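Local coordinates for fucose-binding lectin (Kordia periserrulae, PDB 6HTN), which binds methyl alpha-L-fucopyranoside, and probably fucosylated glycans, in pockets between the blades of a beta-propeller, some of them shared between subunits, at residues A[52-57]-A[66-71]; A[14-19]-A[27-32]. All coordinates share one frame; numbering follows the deposited sequence.

Contact 1. Residues A[52-57]-A[66-71]; sequences AGATSW and IRVYAI. With MFU (methyl alpha-L-fucopyranoside), chain H.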
ATOM      1  N   ALA A  52      -1.093  12.222   2.895  1.00 20.26           N
ATOM      2  CA  ALA A  52      -1.238  13.139   4.025  1.00 22.06           C
ATOM      3  C   ALA A  52      -2.706  13.194   4.433  1.00 22.03           C
ATOM      4  O   ALA A  52      -3.598  13.142   3.584  1.00 31.79           O
ATOM      5  CB  ALA A  52      -0.700  14.470   3.629  1.00 22.88           C
ATOM      6  N   GLY A  53      -2.934  13.178   5.711  1.00 18.40           N
ATOM      7  CA  GLY A  53      -4.244  13.521   6.270  1.00 19.26           C
ATOM      8  C   GLY A  53      -4.234  14.992   6.629  1.00 18.22           C
ATOM      9  O   GLY A  53      -3.160  15.531   6.922  1.00 21.87           O
ATOM     10  N   ALA A  54      -5.376  15.624   6.517  1.00 15.82           N
ATOM     11  CA  ALA A  54      -5.434  17.065   6.784  1.00 16.83           C
ATOM     12  C   ALA A  54      -6.661  17.411   7.612  1.00 16.94           C
ATOM     13  O   ALA A  54      -7.748  16.816   7.387  1.00 19.94           O
ATOM     14  CB  ALA A  54      -5.427  17.797   5.464  1.00 18.75           C
ATOM     15  N   THR A  55      -6.519  18.474   8.383  1.00 16.81           N
ATOM     16  CA  THR A  55      -7.657  19.071   9.116  1.00 17.26           C
ATOM     17  C   THR A  55      -7.419  20.587   9.124  1.00 18.95           C
ATOM     18  O   THR A  55      -6.268  21.030   8.972  1.00 19.49           O
ATOM     19  CB  THR A  55      -7.792  18.440  10.516  1.00 16.99           C
ATOM     20  OG1 THR A  55      -9.087  18.869  11.000  1.00 19.17           O
ATOM     21  CG2 THR A  55      -6.663  18.769  11.441  1.00 18.08           C
ATOM     22  N   SER A  56      -8.469  21.358   9.344  1.00 18.75           N
ATOM     23  CA  SER A  56      -8.326  22.827   9.396  1.00 17.67           C
ATOM     24  C   SER A  56      -9.418  23.401  10.268  1.00 19.79           C
ATOM     25  O   SER A  56     -10.440  22.738  10.491  1.00 19.53           O
ATOM     26  CB  SER A  56      -8.373  23.397   7.998  1.00 17.52           C
ATOM     27  OG  SER A  56      -9.605  23.172   7.367  1.00 18.45           O
ATOM     28  N   TRP A  57      -9.204  24.616  10.743  1.00 20.16           N
ATOM     29  CA  TRP A  57     -10.252  25.317  11.534  1.00 18.88           C
ATOM     30  C   TRP A  57     -10.081  26.820  11.305  1.00 21.22           C
ATOM     31  O   TRP A  57      -8.962  27.285  11.097  1.00 20.84           O
ATOM     32  CB  TRP A  57     -10.133  24.975  13.005  1.00 18.65           C
ATOM     33  CG  TRP A  57      -8.888  25.422  13.694  1.00 21.01           C
ATOM     34  CD1 TRP A  57      -8.709  26.567  14.418  1.00 19.84           C
ATOM     35  CD2 TRP A  57      -7.639  24.741  13.738  1.00 19.50           C
ATOM     36  NE1 TRP A  57      -7.468  26.620  14.945  1.00 21.85           N
ATOM     37  CE2 TRP A  57      -6.763  25.501  14.551  1.00 19.84           C
ATOM     38  CE3 TRP A  57      -7.169  23.530  13.223  1.00 21.76           C
ATOM     39  CZ2 TRP A  57      -5.459  25.131  14.817  1.00 20.90           C
ATOM     40  CZ3 TRP A  57      -5.881  23.159  13.528  1.00 19.89           C
ATOM     41  CH2 TRP A  57      -5.029  23.937  14.302  1.00 20.08           C
ATOM     42  N   ILE A  66      -4.264  25.225   9.358  1.00 19.74           N
ATOM     43  CA  ILE A  66      -4.277  23.903   8.686  1.00 19.29           C
ATOM     44  C   ILE A  66      -3.212  23.043   9.339  1.00 19.32           C
ATOM     45  O   ILE A  66      -2.126  23.501   9.686  1.00 18.60           O
ATOM     46  CB  ILE A  66      -4.024  24.038   7.172  1.00 16.98           C
ATOM     47  CG1 ILE A  66      -4.964  25.022   6.502  1.00 17.50           C
ATOM     48  CG2 ILE A  66      -4.066  22.668   6.509  1.00 18.46           C
ATOM     49  CD1 ILE A  66      -4.629  25.347   5.053  1.00 20.24           C
ATOM     50  N   ARG A  67      -3.526  21.752   9.519  1.00 16.95           N
ATOM     51  CA  ARG A  67      -2.550  20.779   9.991  1.00 18.46           C
ATOM     52  C   ARG A  67      -2.592  19.576   9.049  1.00 18.85           C
ATOM     53  O   ARG A  67      -3.675  19.076   8.741  1.00 17.40           O
ATOM     54  CB  ARG A  67      -2.866  20.355  11.432  1.00 17.06           C
ATOM     55  CG  ARG A  67      -2.792  21.476  12.460  1.00 18.22           C
ATOM     56  CD  ARG A  67      -1.382  21.936  12.674  1.00 21.38           C
ATOM     57  NE  ARG A  67      -1.272  22.989  13.713  1.00 20.11           N
ATOM     58  CZ  ARG A  67      -1.442  24.278  13.484  1.00 20.54           C
ATOM     59  NH1 ARG A  67      -1.765  24.755  12.288  1.00 20.27           N
ATOM     60  NH2 ARG A  67      -1.293  25.109  14.510  1.00 20.48           N
ATOM     61  N   VAL A  68      -1.415  19.165   8.607  1.00 18.83           N
ATOM     62  CA  VAL A  68      -1.240  18.059   7.637  1.00 18.77           C
ATOM     63  C   VAL A  68      -0.311  17.047   8.290  1.00 15.67           C
ATOM     64  O   VAL A  68       0.704  17.422   8.883  1.00 16.82           O
ATOM     65  CB  VAL A  68      -0.625  18.626   6.322  1.00 20.58           C
ATOM     66  CG1 VAL A  68      -0.317  17.583   5.331  1.00 24.72           C
ATOM     67  CG2 VAL A  68      -1.523  19.648   5.710  1.00 21.27           C
ATOM     68  N   TYR A  69      -0.654  15.770   8.180  1.00 18.21           N
ATOM     69  CA  TYR A  69       0.045  14.646   8.832  1.00 17.58           C
ATOM     70  C   TYR A  69       0.416  13.581   7.804  1.00 16.60           C
ATOM     71  O   TYR A  69      -0.450  13.119   7.054  1.00 18.11           O
ATOM     72  CB  TYR A  69      -0.849  14.048   9.942  1.00 14.56           C
ATOM     73  CG  TYR A  69      -1.249  15.041  11.008  1.00 13.99           C
ATOM     74  CD1 TYR A  69      -0.397  15.308  12.067  1.00 16.25           C
ATOM     75  CD2 TYR A  69      -2.408  15.787  10.871  1.00 16.68           C
ATOM     76  CE1 TYR A  69      -0.733  16.275  13.011  1.00 18.17           C
ATOM     77  CE2 TYR A  69      -2.742  16.764  11.786  1.00 15.96           C
ATOM     78  CZ  TYR A  69      -1.893  17.022  12.847  1.00 18.45           C
ATOM     79  OH  TYR A  69      -2.187  18.038  13.727  1.00 18.31           O
ATOM     80  N   ALA A  70       1.682  13.215   7.769  1.00 17.10           N
ATOM     81  CA  ALA A  70       2.197  12.211   6.841  1.00 15.75           C
ATOM     82  C   ALA A  70       3.254  11.397   7.532  1.00 17.94           C
ATOM     83  O   ALA A  70       3.633  11.706   8.649  1.00 18.83           O
ATOM     84  CB  ALA A  70       2.765  12.871   5.591  1.00 17.55           C
ATOM     85  N   ILE A  71       3.722  10.351   6.882  1.00 17.56           N
ATOM     86  CA  ILE A  71       4.893   9.584   7.361  1.00 17.33           C
ATOM     87  C   ILE A  71       6.148  10.173   6.716  1.00 17.42           C
ATOM     88  O   ILE A  71       6.217  10.281   5.488  1.00 18.18           O
ATOM     89  CB  ILE A  71       4.739   8.091   7.075  1.00 17.93           C
ATOM     90  CG1 ILE A  71       3.397   7.539   7.569  1.00 19.85           C
ATOM     91  CG2 ILE A  71       5.929   7.357   7.691  1.00 19.58           C
ATOM     92  CD1 ILE A  71       3.066   7.924   8.990  1.00 20.95           C
TER
HETATM   93  C1  MFU H 202       1.191  23.944  17.227  1.00 21.88           C
HETATM   94  C2  MFU H 202       1.772  22.565  16.919  1.00 19.05           C
HETATM   95  C3  MFU H 202       0.999  21.532  17.735  1.00 21.24           C
HETATM   96  C4  MFU H 202      -0.449  21.596  17.365  1.00 19.71           C
HETATM   97  C5  MFU H 202      -0.966  23.022  17.701  1.00 20.36           C
HETATM   98  C6  MFU H 202      -2.425  23.168  17.342  1.00 18.88           C
HETATM   99  O1  MFU H 202       1.518  24.194  18.605  1.00 25.44           O
HETATM  100  O2  MFU H 202       3.156  22.595  17.280  1.00 22.62           O
HETATM  101  O3  MFU H 202       1.584  20.245  17.514  1.00 22.00           O
HETATM  102  O4  MFU H 202      -0.689  21.391  15.978  1.00 20.81           O
HETATM  103  O5  MFU H 202      -0.181  23.977  16.880  1.00 21.28           O
HETATM  104  CM  MFU H 202       0.920  25.456  18.955  1.00 30.02           C
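Arg67 stands on the same sheet face as Thr55, and its side chain runs past Thr55 and Trp57 to a bound fucoside. Arg67 CB lies 4.1 Å from Thr55 CG2, and Arg67 CG comes up to the indole edge, 3.7 Å from Trp57 CZ3. The chain then bends at chi2 (-69°), folding the guanidinium back beside the ring: Trp57 CH2 stands over the centre of one guanidinium face, the planes 58° apart. Arg67 NE gives a hydrogen bond of 2.8 Å to O4 of the methyl fucoside (chain H), and Arg67 NH2 one of 2.9 Å to its O5; Glu79, Trp137 and the Ala91 backbone also hydrogen-bond this sugar. Arg67 NH1 hydrogen-bonds to Ile66 O at 2.9 Å, above the carbonyl plane but in the guanidinium's own, which helps fix the head's rotation. Thr55 and Arg67 exchange two backbone bonds, as do Gly53 and Tyr69. On the face of Ala54 and Val68, Val68 CG1 also touches Ala52 CB at 3.6 Å. These are the first two strands of a four-stranded propeller blade: strand 77-82 flanks 66-71, strand 114-121 of the next blade packs against Trp57, Arg67 and Tyr69, and Tyr18 from strand 13-20 covers Ala52, Ala54, Ile66 and Val68.

Contact 2. Residues A[14-19]-A[27-32]; sequences HLRIYS and LLERCW. With MFU (methyl alpha-L-fucopyranoside), chain G; MFU (methyl alpha-L-fucopyranoside), chain O.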
ATOM      1  N   HIS A  14     -13.234  27.225   0.056  1.00 20.26           N
ATOM      2  CA  HIS A  14     -11.781  27.081  -0.135  1.00 18.04           C
ATOM      3  C   HIS A  14     -11.449  25.602   0.023  1.00 21.54           C
ATOM      4  O   HIS A  14     -11.891  25.023   1.027  1.00 21.93           O
ATOM      5  CB  HIS A  14     -11.000  27.926   0.851  1.00 18.90           C
ATOM      6  CG  HIS A  14     -11.348  29.383   0.723  1.00 20.92           C
ATOM      7  ND1 HIS A  14     -10.552  30.246  -0.039  1.00 27.34           N
ATOM      8  CD2 HIS A  14     -12.413  30.104   1.181  1.00 25.06           C
ATOM      9  CE1 HIS A  14     -11.116  31.475  -0.003  1.00 28.52           C
ATOM     10  NE2 HIS A  14     -12.246  31.419   0.700  1.00 25.57           N
ATOM     11  N   LEU A  15     -10.733  25.035  -0.943  1.00 20.96           N
ATOM     12  CA  LEU A  15     -10.326  23.599  -0.876  1.00 19.67           C
ATOM     13  C   LEU A  15      -8.825  23.541  -0.804  1.00 20.48           C
ATOM     14  O   LEU A  15      -8.116  24.307  -1.514  1.00 18.60           O
ATOM     15  CB  LEU A  15     -10.822  22.862  -2.129  1.00 19.68           C
ATOM     16  CG  LEU A  15     -12.305  22.929  -2.462  1.00 22.34           C
ATOM     17  CD1 LEU A  15     -12.589  22.229  -3.806  1.00 23.71           C
ATOM     18  CD2 LEU A  15     -13.151  22.283  -1.377  1.00 23.50           C
ATOM     19  N   ARG A  16      -8.305  22.615  -0.013  1.00 19.98           N
ATOM     20  CA  ARG A  16      -6.859  22.343   0.045  1.00 17.27           C
ATOM     21  C   ARG A  16      -6.687  20.827  -0.078  1.00 19.09           C
ATOM     22  O   ARG A  16      -7.207  20.103   0.815  1.00 19.16           O
ATOM     23  CB  ARG A  16      -6.152  22.909   1.251  1.00 18.70           C
ATOM     24  CG  ARG A  16      -6.254  24.425   1.372  1.00 18.58           C
ATOM     25  CD  ARG A  16      -5.372  25.100   0.302  1.00 19.78           C
ATOM     26  NE  ARG A  16      -5.409  26.582   0.463  1.00 19.56           N
ATOM     27  CZ  ARG A  16      -6.296  27.400  -0.071  1.00 19.60           C
ATOM     28  NH1 ARG A  16      -7.316  26.985  -0.754  1.00 19.45           N
ATOM     29  NH2 ARG A  16      -6.153  28.692   0.129  1.00 21.19           N
ATOM     30  N   ILE A  17      -6.004  20.367  -1.109  1.00 16.99           N
ATOM     31  CA  ILE A  17      -5.862  18.920  -1.428  1.00 16.84           C
ATOM     32  C   ILE A  17      -4.384  18.580  -1.354  1.00 17.20           C
ATOM     33  O   ILE A  17      -3.578  19.179  -2.117  1.00 18.21           O
ATOM     34  CB  ILE A  17      -6.491  18.591  -2.779  1.00 16.80           C
ATOM     35  CG1 ILE A  17      -7.894  19.146  -2.967  1.00 19.51           C
ATOM     36  CG2 ILE A  17      -6.405  17.100  -3.053  1.00 16.41           C
ATOM     37  CD1 ILE A  17      -8.909  18.672  -1.898  1.00 18.66           C
ATOM     38  N   TYR A  18      -3.999  17.619  -0.540  1.00 16.78           N
ATOM     39  CA  TYR A  18      -2.610  17.245  -0.262  1.00 15.97           C
ATOM     40  C   TYR A  18      -2.323  15.850  -0.807  1.00 16.96           C
ATOM     41  O   TYR A  18      -3.113  14.912  -0.561  1.00 18.38           O
ATOM     42  CB  TYR A  18      -2.325  17.304   1.245  1.00 16.59           C
ATOM     43  CG  TYR A  18      -2.559  18.684   1.825  1.00 17.46           C
ATOM     44  CD1 TYR A  18      -1.570  19.670   1.746  1.00 16.34           C
ATOM     45  CD2 TYR A  18      -3.792  19.033   2.327  1.00 16.84           C
ATOM     46  CE1 TYR A  18      -1.827  20.962   2.195  1.00 17.47           C
ATOM     47  CE2 TYR A  18      -4.050  20.301   2.784  1.00 17.82           C
ATOM     48  CZ  TYR A  18      -3.068  21.274   2.715  1.00 19.57           C
ATOM     49  OH  TYR A  18      -3.380  22.583   3.072  1.00 19.12           O
ATOM     50  N   SER A  19      -1.204  15.715  -1.487  1.00 15.66           N
ATOM     51  CA  SER A  19      -0.799  14.414  -2.065  1.00 15.81           C
ATOM     52  C   SER A  19       0.713  14.308  -2.159  1.00 17.73           C
ATOM     53  O   SER A  19       1.418  15.303  -2.095  1.00 17.59           O
ATOM     54  CB  SER A  19      -1.464  14.167  -3.366  1.00 16.11           C
ATOM     55  OG  SER A  19      -1.046  15.142  -4.366  1.00 18.02           O
ATOM     56  N   LEU A  27       5.518  16.417  -0.881  1.00 18.37           N
ATOM     57  CA  LEU A  27       4.083  16.740  -0.777  1.00 18.65           C
ATOM     58  C   LEU A  27       3.738  17.917  -1.688  1.00 18.34           C
ATOM     59  O   LEU A  27       4.537  18.892  -1.796  1.00 19.24           O
ATOM     60  CB  LEU A  27       3.696  17.001   0.685  1.00 18.24           C
ATOM     61  CG  LEU A  27       3.813  15.809   1.623  1.00 20.93           C
ATOM     62  CD1 LEU A  27       3.651  16.239   3.076  1.00 22.16           C
ATOM     63  CD2 LEU A  27       2.843  14.717   1.270  1.00 20.09           C
ATOM     64  N   LEU A  28       2.604  17.775  -2.314  1.00 16.82           N
ATOM     65  CA  LEU A  28       1.948  18.794  -3.179  1.00 17.66           C
ATOM     66  C   LEU A  28       0.728  19.303  -2.439  1.00 19.81           C
ATOM     67  O   LEU A  28      -0.061  18.484  -1.859  1.00 18.74           O
ATOM     68  CB  LEU A  28       1.521  18.110  -4.478  1.00 19.57           C
ATOM     69  CG  LEU A  28       0.644  18.909  -5.423  1.00 19.84           C
ATOM     70  CD1 LEU A  28       1.380  20.142  -5.923  1.00 22.98           C
ATOM     71  CD2 LEU A  28       0.187  18.058  -6.601  1.00 19.06           C
ATOM     72  N   GLU A  29       0.493  20.608  -2.484  1.00 17.50           N
ATOM     73  CA  GLU A  29      -0.754  21.236  -2.006  1.00 17.17           C
ATOM     74  C   GLU A  29      -1.449  21.884  -3.185  1.00 19.31           C
ATOM     75  O   GLU A  29      -0.784  22.742  -3.855  1.00 19.22           O
ATOM     76  CB  GLU A  29      -0.462  22.277  -0.945  1.00 17.54           C
ATOM     77  CG  GLU A  29      -1.695  23.014  -0.466  1.00 17.76           C
ATOM     78  CD  GLU A  29      -1.396  24.154   0.475  1.00 20.56           C
ATOM     79  OE1 GLU A  29      -0.390  24.888   0.247  1.00 20.79           O
ATOM     80  OE2 GLU A  29      -2.162  24.318   1.496  1.00 19.74           O
ATOM     81  N   ARG A  30      -2.640  21.482  -3.500  1.00 17.63           N
ATOM     82  CA  ARG A  30      -3.451  22.088  -4.577  1.00 18.35           C
ATOM     83  C   ARG A  30      -4.572  22.890  -3.938  1.00 22.56           C
ATOM     84  O   ARG A  30      -5.199  22.409  -2.971  1.00 17.78           O
ATOM     85  CB  ARG A  30      -3.975  21.077  -5.568  1.00 18.43           C
ATOM     86  CG  ARG A  30      -2.855  20.409  -6.350  1.00 18.49           C
ATOM     87  CD  ARG A  30      -2.202  21.356  -7.395  1.00 19.85           C
ATOM     88  NE  ARG A  30      -3.107  21.456  -8.510  1.00 20.01           N
ATOM     89  CZ  ARG A  30      -2.976  22.382  -9.515  1.00 19.53           C
ATOM     90  NH1 ARG A  30      -2.052  23.298  -9.446  1.00 22.43           N
ATOM     91  NH2 ARG A  30      -3.723  22.276 -10.573  1.00 20.73           N
ATOM     92  N   CYS A  31      -4.777  24.092  -4.431  1.00 18.59           N
ATOM     93  CA  CYS A  31      -5.682  25.070  -3.790  1.00 19.68           C
ATOM     94  C   CYS A  31      -6.771  25.532  -4.709  1.00 21.22           C
ATOM     95  O   CYS A  31      -6.503  25.794  -5.898  1.00 22.82           O
ATOM     96  CB  CYS A  31      -4.899  26.292  -3.357  1.00 23.05           C
ATOM     97  SG  CYS A  31      -3.455  25.997  -2.360  1.00 22.34           S
ATOM     98  N   TRP A  32      -7.980  25.683  -4.168  1.00 20.75           N
ATOM     99  CA  TRP A  32      -9.110  26.297  -4.894  1.00 21.90           C
ATOM    100  C   TRP A  32      -9.644  27.398  -3.997  1.00 24.57           C
ATOM    101  O   TRP A  32     -10.025  27.087  -2.840  1.00 20.58           O
ATOM    102  CB  TRP A  32     -10.194  25.303  -5.224  1.00 21.51           C
ATOM    103  CG  TRP A  32     -11.428  25.864  -5.861  1.00 22.46           C
ATOM    104  CD1 TRP A  32     -12.465  26.520  -5.250  1.00 24.05           C
ATOM    105  CD2 TRP A  32     -11.729  25.817  -7.261  1.00 23.61           C
ATOM    106  NE1 TRP A  32     -13.410  26.858  -6.182  1.00 24.32           N
ATOM    107  CE2 TRP A  32     -12.982  26.441  -7.430  1.00 24.52           C
ATOM    108  CE3 TRP A  32     -11.067  25.305  -8.379  1.00 23.67           C
ATOM    109  CZ2 TRP A  32     -13.575  26.535  -8.688  1.00 24.56           C
ATOM    110  CZ3 TRP A  32     -11.661  25.390  -9.622  1.00 24.75           C
ATOM    111  CH2 TRP A  32     -12.900  26.019  -9.766  1.00 25.31           C
TER
HETATM  112  C1  MFU G 201      -2.603  29.782   0.287  1.00 20.90           C
HETATM  113  C2  MFU G 201      -1.619  28.610   0.267  1.00 21.14           C
HETATM  114  C3  MFU G 201      -1.017  28.250   1.585  1.00 19.33           C
HETATM  115  C4  MFU G 201      -2.146  27.897   2.541  1.00 18.28           C
HETATM  116  C5  MFU G 201      -3.022  29.160   2.513  1.00 19.37           C
HETATM  117  C6  MFU G 201      -4.294  28.918   3.386  1.00 20.44           C
HETATM  118  O1  MFU G 201      -1.781  30.786   0.772  1.00 24.11           O
HETATM  119  O2  MFU G 201      -0.463  28.997  -0.563  1.00 22.15           O
HETATM  120  O3  MFU G 201      -0.117  27.118   1.548  1.00 21.20           O
HETATM  121  O4  MFU G 201      -2.971  26.827   2.021  1.00 19.67           O
HETATM  122  O5  MFU G 201      -3.636  29.385   1.237  1.00 21.60           O
HETATM  123  CM  MFU G 201      -2.521  32.037   0.829  1.00 25.24           C
HETATM  124  C1  MFU O 203     -16.326  22.433  -9.303  1.00 24.24           C
HETATM  125  C2  MFU O 203     -15.104  21.551  -9.554  1.00 21.35           C
HETATM  126  C3  MFU O 203     -13.903  22.187  -8.975  1.00 20.92           C
HETATM  127  C4  MFU O 203     -13.980  22.499  -7.513  1.00 21.36           C
HETATM  128  C5  MFU O 203     -15.197  23.464  -7.365  1.00 19.43           C
HETATM  129  C6  MFU O 203     -15.402  23.776  -5.913  1.00 23.66           C
HETATM  130  O1  MFU O 203     -16.061  23.613 -10.041  1.00 27.75           O
HETATM  131  O2  MFU O 203     -14.992  21.435 -10.989  1.00 23.34           O
HETATM  132  O3  MFU O 203     -12.733  21.347  -9.271  1.00 22.09           O
HETATM  133  O4  MFU O 203     -14.257  21.308  -6.781  1.00 22.74           O
HETATM  134  O5  MFU O 203     -16.321  22.811  -7.915  1.00 20.98           O
HETATM  135  CM  MFU O 203     -17.105  24.634  -9.795  1.00 28.82           C
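Tyr18 and Glu29 run alongside each other from neighbouring antiparallel strands, with the phenol and carboxylate planes 34° apart. Glu29 CG sits 3.4 Å from Tyr18 CE1, and Tyr18 OH gives a hydrogen bond of 2.6 Å to Glu29 OE2, on the anti side of that oxygen and somewhat out of the carboxylate plane. With CG anti to the backbone N (chi1 177°) and the chain extended beyond it, Glu29 reaches out to the methyl fucoside of chain G, whose O3 donates to Glu29 OE1 and whose O4 donates to Glu29 OE2 at 2.7 Å. OE2 is thus gripped by both the phenol and the sugar, so Tyr18 acts as a second-shell residue positioning the acid.

Arg16 crosses Glu29 at a slant, its guanidinium 80° from the carboxylate plane. Arg16 NE donates to O4 of the same sugar (2.9 Å) and Arg16 NH2 to its O5 (2.8 Å), so O4 bridges arginine and glutamate. Cys31 CB lies 3.5 Å above one face of the Arg16 guanidinium, toward its rim, while SG touches Arg16 CD. Arg16 NH1 bonds to Leu15 O, which also accepts from Trp32 N, and Asp33 makes a salt bridge with NH2.

On the opposite sheet face, Leu15 and Trp32 belong to a second fucose pocket, completed by Arg117, Glu129 and Ala141 of the second subunit. The chain O sugar sits over the indole, its C5 offset toward the rim and 3.7 Å from Trp32 CE2, consistent with CH-pi stacking.

Strands 13-20 and 27-32 are the two middle strands of a four-stranded blade, between strands 3-7 and 37-39. Arg16 touches Ile66 of the next blade, and Tyr119 of the second subunit rests against Leu15 and Ile17.

In the fold
From the N terminus, strand 3-7 leads into 13-20, and contact 2 closes first, bringing 27-32 back beside it to form the middle of the first blade. The chain then adds 37-39 and crosses to the next blade, where contact 1 closes a second hairpin by pairing 66-71 with 52-57, the edge strand nearest the propeller axis. The two loops follow in series, neither nested nor crossing. Their centres are 11 Å apart, and they meet at Tyr18, where Tyr18 OH lies 3.5 Å from Ile66 CG2. Successive blades are thereby joined, with fucose sites in the grooves between them, and the second subunit probably continues the propeller beyond contact 2.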